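PDB 4IGJ: maleylacetoacetate isomerase from Anaeromyxobacter dehalogenans, which probably catalyses the glutathione-dependent isomerisation of maleylacetoacetate, as a member of the zeta class of glutathione transferases. Local coordinates for residues A[131-135]-A[193-197]; A[134-140]-A[154-159]; A[187-191]-A[213-217]. All blocks are in the same frame, centred on the assembly; numbering follows the deposited sequence.

Contact 1. Residues A[131-135]-A[193-197]. With SO4 (sulfate ion), chain C.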
loop_
_atom_site.group_PDB
_atom_site.type_symbol
_atom_site.label_atom_id
_atom_site.label_comp_id
_atom_site.label_asym_id
_atom_site.label_seq_id
_atom_site.Cartn_x
_atom_site.Cartn_y
_atom_site.Cartn_z
ATOM N N THR A 131 5.177 -4.237 4.681
ATOM C CA THR A 131 6.523 -4.255 5.238
ATOM C C THR A 131 6.965 -2.878 5.749
ATOM O O THR A 131 7.256 -2.707 6.934
ATOM C CB THR A 131 7.534 -4.767 4.192
ATOM O OG1 THR A 131 7.079 -6.017 3.662
ATOM C CG2 THR A 131 8.902 -4.955 4.821
ATOM N N GLN A 132 7.023 -1.895 4.857
ATOM C CA GLN A 132 7.523 -0.576 5.208
ATOM C C GLN A 132 6.782 0.095 6.373
ATOM O O GLN A 132 7.431 0.697 7.222
ATOM C CB GLN A 132 7.592 0.351 3.981
ATOM C CG GLN A 132 8.319 1.682 4.223
ATOM C CD GLN A 132 7.479 2.738 4.910
ATOM O OE1 GLN A 132 6.246 2.695 4.888
ATOM N NE2 GLN A 132 8.150 3.708 5.522
ATOM N N PRO A 133 5.429 -0.002 6.435
ATOM C CA PRO A 133 4.768 0.706 7.543
ATOM C C PRO A 133 5.247 0.236 8.921
ATOM O O PRO A 133 5.247 1.034 9.859
ATOM C CB PRO A 133 3.282 0.356 7.344
ATOM C CG PRO A 133 3.170 0.138 5.856
ATOM C CD PRO A 133 4.440 -0.581 5.503
ATOM N N MET A 134 5.673 -1.019 9.029
ATOM C CA MET A 134 6.076 -1.547 10.326
ATOM C C MET A 134 7.459 -1.068 10.726
ATOM O O MET A 134 7.897 -1.307 11.845
ATOM C CB MET A 134 5.995 -3.076 10.331
ATOM C CG MET A 134 4.619 -3.639 10.767
ATOM S SD MET A 134 3.246 -3.005 9.791
ATOM C CE MET A 134 3.762 -3.567 8.189
ATOM N N GLN A 135 8.150 -0.393 9.811
ATOM C CA GLN A 135 9.447 0.176 10.141
ATOM C C GLN A 135 9.538 1.665 9.822
ATOM O O GLN A 135 10.636 2.196 9.665
ATOM C CB GLN A 135 10.580 -0.620 9.472
ATOM C CG GLN A 135 10.424 -0.826 7.965
ATOM C CD GLN A 135 11.411 -0.014 7.141
ATOM O OE1 GLN A 135 11.911 -0.479 6.122
ATOM N NE2 GLN A 135 11.689 1.206 7.576
ATOM N N GLN A 193 13.626 -1.385 -0.068
ATOM C CA GLN A 193 13.332 -2.193 1.107
ATOM C C GLN A 193 14.537 -3.044 1.500
ATOM O O GLN A 193 14.803 -3.230 2.690
ATOM C CB GLN A 193 12.092 -3.067 0.879
ATOM C CG GLN A 193 11.610 -3.778 2.145
ATOM C CD GLN A 193 11.228 -2.797 3.225
ATOM O OE1 GLN A 193 10.181 -2.155 3.144
ATOM N NE2 GLN A 193 12.080 -2.648 4.241
ATOM N N LEU A 194 15.272 -3.542 0.508
ATOM C CA LEU A 194 16.485 -4.320 0.788
ATOM C C LEU A 194 17.566 -3.437 1.403
ATOM O O LEU A 194 18.291 -3.881 2.293
ATOM C CB LEU A 194 17.009 -5.001 -0.476
ATOM C CG LEU A 194 16.150 -6.125 -1.036
ATOM C CD1 LEU A 194 16.698 -6.562 -2.378
ATOM C CD2 LEU A 194 16.095 -7.298 -0.064
ATOM N N TYR A 195 17.661 -2.188 0.961
ATOM C CA TYR A 195 18.578 -1.239 1.581
ATOM C C TYR A 195 18.214 -1.053 3.060
ATOM O O TYR A 195 19.094 -1.016 3.926
ATOM C CB TYR A 195 18.526 0.086 0.822
ATOM C CG TYR A 195 19.253 1.273 1.441
ATOM C CD1 TYR A 195 20.490 1.684 0.960
ATOM C CD2 TYR A 195 18.665 2.024 2.452
ATOM C CE1 TYR A 195 21.130 2.796 1.513
ATOM C CE2 TYR A 195 19.298 3.118 3.004
ATOM C CZ TYR A 195 20.523 3.502 2.529
ATOM O OH TYR A 195 21.140 4.609 3.086
ATOM N N ASN A 196 16.927 -0.950 3.368
ATOM C CA ASN A 196 16.523 -0.800 4.763
ATOM C C ASN A 196 16.808 -2.060 5.577
ATOM O O ASN A 196 17.207 -1.967 6.739
ATOM C CB ASN A 196 15.050 -0.381 4.861
ATOM C CG ASN A 196 14.841 1.095 4.577
ATOM O OD1 ASN A 196 15.766 1.805 4.193
ATOM N ND2 ASN A 196 13.607 1.558 4.746
ATOM N N ALA A 197 16.629 -3.227 4.965
ATOM C CA ALA A 197 16.964 -4.498 5.598
ATOM C C ALA A 197 18.425 -4.494 6.032
ATOM O O ALA A 197 18.740 -4.867 7.165
ATOM C CB ALA A 197 16.703 -5.660 4.658
HETATM S S SO4 C . 11.970 4.631 5.732
HETATM O O1 SO4 C . 12.952 3.999 6.593
HETATM O O2 SO4 C . 11.118 3.602 5.144
HETATM O O3 SO4 C . 12.679 5.364 4.696
HETATM O O4 SO4 C . 11.177 5.568 6.510
#
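The amide N-H edges of Q193 and N196 both point at the carbonyl oxygen of the Q135 amide, while the CG2 methyl of T131 lies over one face of the Q193 amide, 3.5 Å from Q193 OE1. Both hydrogen bonds lie in the Q135 carbonyl plane. Q193 NE2 donates to Q135 OE1 at 2.9 Å, and N196 ND2 to the same oxygen at 3.0 Å, from the side of Q135 NE2. The Q135 and Q193 planes are turned 80° apart, yet the acceptor lies near each donor's amide plane. With CG between its backbone N and carbonyl carbon (chi1 52°), Q135 reaches towards the helix. Its NE2 donates to O1 of a sulfate ion, probably from the crystallisation liquor, at 3.2 Å. Q132 NE2 binds the ion's O2 at 3.0 Å, and N196 ND2 adds a weak bond to it. Q132 contacts glutathione in a structure of this protein, so the anion probably lies at or near that site. Segment 131-135, with its 3-10 turn 132-134, lies between helices 114-128 and 137-146 and is thereby tied to helix 185-199; S34 of helix 34-45 also binds the sulfate, and I159 of helix 150-171 packs on Q135 and Q193.

Contact 2. Residues A[134-140]-A[154-159]. With SO4 (sulfate ion), chain C.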
loop_
_atom_site.group_PDB
_atom_site.type_symbol
_atom_site.label_atom_id
_atom_site.label_comp_id
_atom_site.label_asym_id
_atom_site.label_seq_id
_atom_site.Cartn_x
_atom_site.Cartn_y
_atom_site.Cartn_z
ATOM N N MET A 134 5.673 -1.019 9.029
ATOM C CA MET A 134 6.076 -1.547 10.326
ATOM C C MET A 134 7.459 -1.068 10.726
ATOM O O MET A 134 7.897 -1.307 11.845
ATOM C CB MET A 134 5.995 -3.076 10.331
ATOM C CG MET A 134 4.619 -3.639 10.767
ATOM S SD MET A 134 3.246 -3.005 9.791
ATOM C CE MET A 134 3.762 -3.567 8.189
ATOM N N GLN A 135 8.150 -0.393 9.811
ATOM C CA GLN A 135 9.447 0.176 10.141
ATOM C C GLN A 135 9.538 1.665 9.822
ATOM O O GLN A 135 10.636 2.196 9.665
ATOM C CB GLN A 135 10.580 -0.620 9.472
ATOM C CG GLN A 135 10.424 -0.826 7.965
ATOM C CD GLN A 135 11.411 -0.014 7.141
ATOM O OE1 GLN A 135 11.911 -0.479 6.122
ATOM N NE2 GLN A 135 11.689 1.206 7.576
ATOM N N ASN A 136 8.403 2.360 9.754
ATOM C CA ASN A 136 8.505 3.799 9.515
ATOM C C ASN A 136 8.979 4.552 10.751
ATOM O O ASN A 136 8.939 4.018 11.859
ATOM C CB ASN A 136 7.258 4.406 8.836
ATOM C CG ASN A 136 6.127 4.768 9.802
ATOM O OD1 ASN A 136 6.335 5.081 10.972
ATOM N ND2 ASN A 136 4.909 4.765 9.278
ATOM N N ALA A 137 9.424 5.787 10.555
ATOM C CA ALA A 137 10.125 6.526 11.604
ATOM C C ALA A 137 9.331 6.698 12.898
ATOM O O ALA A 137 9.868 6.481 13.986
ATOM C CB ALA A 137 10.588 7.880 11.077
ATOM N N LEU A 138 8.070 7.106 12.782
ATOM C CA LEU A 138 7.232 7.318 13.960
ATOM C C LEU A 138 7.003 6.014 14.730
ATOM O O LEU A 138 7.050 5.993 15.965
ATOM C CB LEU A 138 5.900 7.960 13.564
ATOM C CG LEU A 138 4.930 8.296 14.700
ATOM C CD1 LEU A 138 5.558 9.279 15.682
ATOM C CD2 LEU A 138 3.633 8.850 14.145
ATOM N N VAL A 139 6.767 4.928 14.002
ATOM C CA VAL A 139 6.568 3.619 14.610
ATOM C C VAL A 139 7.792 3.222 15.420
ATOM O O VAL A 139 7.683 2.862 16.592
ATOM C CB VAL A 139 6.286 2.554 13.536
ATOM C CG1 VAL A 139 6.441 1.153 14.106
ATOM C CG2 VAL A 139 4.895 2.743 12.971
ATOM N N LEU A 140 8.960 3.298 14.795
ATOM C CA LEU A 140 10.198 2.940 15.468
ATOM C C LEU A 140 10.440 3.804 16.703
ATOM O O LEU A 140 10.867 3.294 17.741
ATOM C CB LEU A 140 11.379 3.037 14.503
ATOM C CG LEU A 140 11.322 2.125 13.280
ATOM C CD1 LEU A 140 12.616 2.253 12.488
ATOM C CD2 LEU A 140 11.049 0.671 13.676
ATOM N N TRP A 154 12.220 -5.314 16.243
ATOM C CA TRP A 154 10.912 -5.251 15.600
ATOM C C TRP A 154 11.051 -5.059 14.102
ATOM O O TRP A 154 10.420 -5.769 13.324
ATOM C CB TRP A 154 10.130 -4.094 16.223
ATOM C CG TRP A 154 8.829 -3.697 15.579
ATOM C CD1 TRP A 154 8.658 -2.961 14.429
ATOM C CD2 TRP A 154 7.519 -3.931 16.103
ATOM N NE1 TRP A 154 7.316 -2.760 14.199
ATOM C CE2 TRP A 154 6.598 -3.348 15.213
ATOM C CE3 TRP A 154 7.035 -4.593 17.238
ATOM C CZ2 TRP A 154 5.220 -3.406 15.423
ATOM C CZ3 TRP A 154 5.666 -4.659 17.438
ATOM C CH2 TRP A 154 4.775 -4.070 16.536
ATOM N N ALA A 155 11.879 -4.096 13.704
ATOM C CA ALA A 155 12.101 -3.841 12.289
ATOM C C ALA A 155 12.652 -5.088 11.601
ATOM O O ALA A 155 12.198 -5.454 10.520
ATOM C CB ALA A 155 13.034 -2.656 12.093
ATOM N N ARG A 156 13.635 -5.745 12.211
ATOM C CA ARG A 156 14.175 -6.963 11.623
ATOM C C ARG A 156 13.117 -8.055 11.500
ATOM O O ARG A 156 13.079 -8.776 10.509
ATOM C CB ARG A 156 15.381 -7.472 12.416
ATOM C CG ARG A 156 16.669 -6.718 12.139
ATOM C CD ARG A 156 17.868 -7.373 12.864
ATOM N NE ARG A 156 17.773 -7.286 14.316
ATOM C CZ ARG A 156 18.215 -6.257 15.028
ATOM N NH1 ARG A 156 18.788 -5.221 14.428
ATOM N NH2 ARG A 156 18.087 -6.261 16.347
ATOM N N PHE A 157 12.242 -8.161 12.495
ATOM C CA PHE A 157 11.205 -9.182 12.455
ATOM C C PHE A 157 10.242 -8.955 11.292
ATOM O O PHE A 157 9.948 -9.874 10.527
ATOM C CB PHE A 157 10.425 -9.224 13.771
ATOM C CG PHE A 157 9.262 -10.174 13.742
ATOM C CD1 PHE A 157 9.446 -11.528 13.979
ATOM C CD2 PHE A 157 7.981 -9.716 13.453
ATOM C CE1 PHE A 157 8.374 -12.404 13.940
ATOM C CE2 PHE A 157 6.902 -10.591 13.416
ATOM C CZ PHE A 157 7.102 -11.934 13.659
ATOM N N PHE A 158 9.742 -7.730 11.177
ATOM C CA PHE A 158 8.728 -7.442 10.169
ATOM C C PHE A 158 9.300 -7.342 8.762
ATOM O O PHE A 158 8.655 -7.745 7.794
ATOM C CB PHE A 158 7.916 -6.202 10.549
ATOM C CG PHE A 158 6.866 -6.478 11.586
ATOM C CD1 PHE A 158 5.706 -7.163 11.240
ATOM C CD2 PHE A 158 7.034 -6.071 12.898
ATOM C CE1 PHE A 158 4.743 -7.438 12.187
ATOM C CE2 PHE A 158 6.070 -6.339 13.852
ATOM C CZ PHE A 158 4.923 -7.026 13.493
ATOM N N ILE A 159 10.517 -6.827 8.637
ATOM C CA ILE A 159 11.168 -6.824 7.335
ATOM C C ILE A 159 11.451 -8.248 6.840
ATOM O O ILE A 159 11.183 -8.563 5.681
ATOM C CB ILE A 159 12.449 -5.970 7.355
ATOM C CG1 ILE A 159 12.088 -4.494 7.593
ATOM C CG2 ILE A 159 13.243 -6.150 6.068
ATOM C CD1 ILE A 159 13.292 -3.584 7.811
HETATM S S SO4 C . 11.970 4.631 5.732
HETATM O O1 SO4 C . 12.952 3.999 6.593
HETATM O O2 SO4 C . 11.118 3.602 5.144
HETATM O O3 SO4 C . 12.679 5.364 4.696
HETATM O O4 SO4 C . 11.177 5.568 6.510
#
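M134 and F158 make a Met-aromatic contact where the loop leading into helix 137-146 meets helix 150-171. M134 CG does the close touching, 3.8 Å from the F158 ring centroid and over the face, 16° off the ring normal, in a CH-pi arrangement; SD stands farther off above the same face. With F157 CD2 over the opposite face and W154 CE3 at the edge, F158 has a neighbour on each face. F158 CE2 lies in turn over one face of the W154 ring. The indole reaches the loop because its CG is anti to the backbone N (chi1 171°), bringing NE1 to M134 O at 2.8 Å, although the bond is bent to 129° and weak. V139 CG1 packs 4.0 Å from W154 NE1, and L140 CD2 lies 4.2 Å from A155 CB.

Q135 adds its aliphatic stem: its CB rests 4.1 Å from A155 CB, and its CG and OE1 lie against the CD1 methyl of I159, the latter at 3.8 Å. An alanine here would remove the amide, which would probably leave Q193 NE2 and N196 ND2 without their shared acceptor and open a gap beside I159. Just beyond, N136 serves as N-cap of helix 137-146, its OD1 accepting from V139 N at 3.1 Å. M134 also packs on V139 of the second subunit, and W154 on M142 of that subunit. The arrangement belongs to the all-helical C-terminal domain of glutathione transferases, here at a place where its buried interior runs into the dimer contact.

Contact 3. Residues A[187-191]-A[213-217]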
loop_
_atom_site.group_PDB
_atom_site.type_symbol
_atom_site.label_atom_id
_atom_site.label_comp_id
_atom_site.label_asym_id
_atom_site.label_seq_id
_atom_site.Cartn_x
_atom_site.Cartn_y
_atom_site.Cartn_z
ATOM N N ASP A 187 10.181 -3.712 -8.726
ATOM C CA ASP A 187 11.574 -3.450 -8.391
ATOM C C ASP A 187 11.741 -2.104 -7.701
ATOM O O ASP A 187 12.649 -1.928 -6.891
ATOM C CB ASP A 187 12.433 -3.514 -9.646
ATOM C CG ASP A 187 12.245 -4.815 -10.392
ATOM O OD1 ASP A 187 12.585 -5.869 -9.820
ATOM O OD2 ASP A 187 11.740 -4.773 -11.534
ATOM N N CYS A 188 10.871 -1.154 -8.028
ATOM C CA CYS A 188 10.907 0.168 -7.407
ATOM C C CYS A 188 10.635 0.094 -5.906
ATOM O O CYS A 188 11.109 0.946 -5.141
ATOM C CB CYS A 188 9.913 1.114 -8.084
ATOM S SG CYS A 188 10.291 1.467 -9.838
ATOM N N TYR A 189 9.883 -0.926 -5.493
ATOM C CA TYR A 189 9.591 -1.176 -4.075
ATOM C C TYR A 189 10.617 -2.109 -3.421
ATOM O O TYR A 189 11.010 -1.899 -2.270
ATOM C CB TYR A 189 8.155 -1.723 -3.910
ATOM C CG TYR A 189 7.127 -0.622 -4.001
ATOM C CD1 TYR A 189 6.601 -0.048 -2.854
ATOM C CD2 TYR A 189 6.723 -0.122 -5.236
ATOM C CE1 TYR A 189 5.682 0.998 -2.929
ATOM C CE2 TYR A 189 5.815 0.927 -5.315
ATOM C CZ TYR A 189 5.306 1.478 -4.166
ATOM O OH TYR A 189 4.420 2.521 -4.238
ATOM N N LEU A 190 11.052 -3.132 -4.150
ATOM C CA LEU A 190 12.019 -4.095 -3.615
ATOM C C LEU A 190 13.357 -3.461 -3.231
ATOM O O LEU A 190 13.875 -3.690 -2.132
ATOM C CB LEU A 190 12.267 -5.207 -4.630
ATOM C CG LEU A 190 13.349 -6.192 -4.202
ATOM C CD1 LEU A 190 12.897 -6.956 -2.981
ATOM C CD2 LEU A 190 13.641 -7.136 -5.347
ATOM N N VAL A 191 13.915 -2.663 -4.134
ATOM C CA VAL A 191 15.275 -2.172 -3.956
ATOM C C VAL A 191 15.444 -1.303 -2.699
ATOM O O VAL A 191 16.339 -1.554 -1.899
ATOM C CB VAL A 191 15.799 -1.522 -5.253
ATOM C CG1 VAL A 191 17.069 -0.717 -4.988
ATOM C CG2 VAL A 191 16.066 -2.603 -6.295
ATOM N N VAL A 213 18.008 -10.177 -7.964
ATOM C CA VAL A 213 17.264 -9.084 -8.581
ATOM C C VAL A 213 17.870 -7.735 -8.199
ATOM O O VAL A 213 18.048 -6.860 -9.053
ATOM C CB VAL A 213 15.770 -9.129 -8.205
ATOM C CG1 VAL A 213 15.064 -7.863 -8.672
ATOM C CG2 VAL A 213 15.107 -10.356 -8.818
ATOM N N ASP A 214 18.192 -7.576 -6.917
ATOM C CA ASP A 214 18.860 -6.377 -6.428
ATOM C C ASP A 214 20.159 -6.119 -7.201
ATOM O O ASP A 214 20.451 -4.986 -7.576
ATOM C CB ASP A 214 19.160 -6.531 -4.935
ATOM C CG ASP A 214 19.503 -5.218 -4.250
ATOM O OD1 ASP A 214 18.840 -4.189 -4.511
ATOM O OD2 ASP A 214 20.430 -5.219 -3.417
ATOM N N GLU A 215 20.925 -7.180 -7.447
ATOM C CA GLU A 215 22.182 -7.050 -8.181
ATOM C C GLU A 215 21.946 -6.610 -9.625
ATOM O O GLU A 215 22.662 -5.756 -10.144
ATOM C CB GLU A 215 22.961 -8.364 -8.141
ATOM N N ALA A 216 20.932 -7.190 -10.263
ATOM C CA ALA A 216 20.574 -6.827 -11.624
ATOM C C ALA A 216 20.149 -5.370 -11.722
ATOM O O ALA A 216 20.488 -4.678 -12.682
ATOM C CB ALA A 216 19.469 -7.733 -12.137
ATOM N N CYS A 217 19.396 -4.904 -10.729
ATOM C CA CYS A 217 18.943 -3.522 -10.732
ATOM C C CYS A 217 20.106 -2.560 -10.507
ATOM O O CYS A 217 20.185 -1.508 -11.127
ATOM C CB CYS A 217 17.882 -3.307 -9.644
ATOM S SG CYS A 217 16.281 -4.058 -9.984
HETATM O O HOH W 1 18.978 -2.277 -2.518
#
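V191 buries the most surface here, wedged between C217 and D214 where segments 187-191 and 213-217, of helices 185-199 and 208-218, cross at -107°. Its CG2 methyl, placed beside the backbone N and anti to the carbonyl carbon, touches both partners: V191 CG2 is 3.9 Å from C217 CB and 3.7 Å from D214 OD1. The segment axes stay 10.4 Å apart, a spacing bridged by side chains of modest size.

C217 fills the next position along the crossing. Its SG, directed beside the backbone N (chi1 -72°), settles against the methylene of D187, with C217 SG to D187 CB at 3.9 Å, and also borders V191. F223 of helix 221-226 packs on D187, V191 and C217 alike, adding a third helix to this packing.

D214 contributes differently. Its OD1 meets both V191 methyls, the two side chains crossing at a slant, and one water joins the two helices by donating both to V191 O at 2.8 Å and to D214 OD1 at 2.8 Å. The other oxygen, OD2, forms a salt bridge with R198, so both carboxylate oxygens have partners and the acidic group is tied to helix 185-199 twice.

V213 extends the packing: its CG1 meets L190 CD2 at 3.7 Å and D187 OD1 at 3.4 Å. The D187 carboxylate is satisfied from outside the contact: OD1 is hydrogen-bonded to S178 OG of a loop, and OD2 accepts from T184 N. This last bond, between an aspartate in the first turn and the backbone N of the residue just before the helix, is consistent with the N-capping box found at the corresponding helix of glutathione transferases, here set within the packed helices of the C-terminal domain.

From the N terminus, the loop after helix 114-128 and the start of helix 137-146 supply the first segments of contacts 1 and 2, which share M134 and Q135. Contact 2 closes first, a short loop that returns on helix 150-171. Contact 1 closes much later, on helix 185-199, and spans 57 mainly helical residues, including the whole second segment of contact 2. I159 packs on residues of contact 1, so the two touch. Contact 3 opens on helix 185-199 before contact 1 has closed and ends on helix 208-218; these two therefore cross along the chain, and meet where L194 packs on D214. Contacts 2 and 3 follow in series without touching, their centres about 20 Å apart.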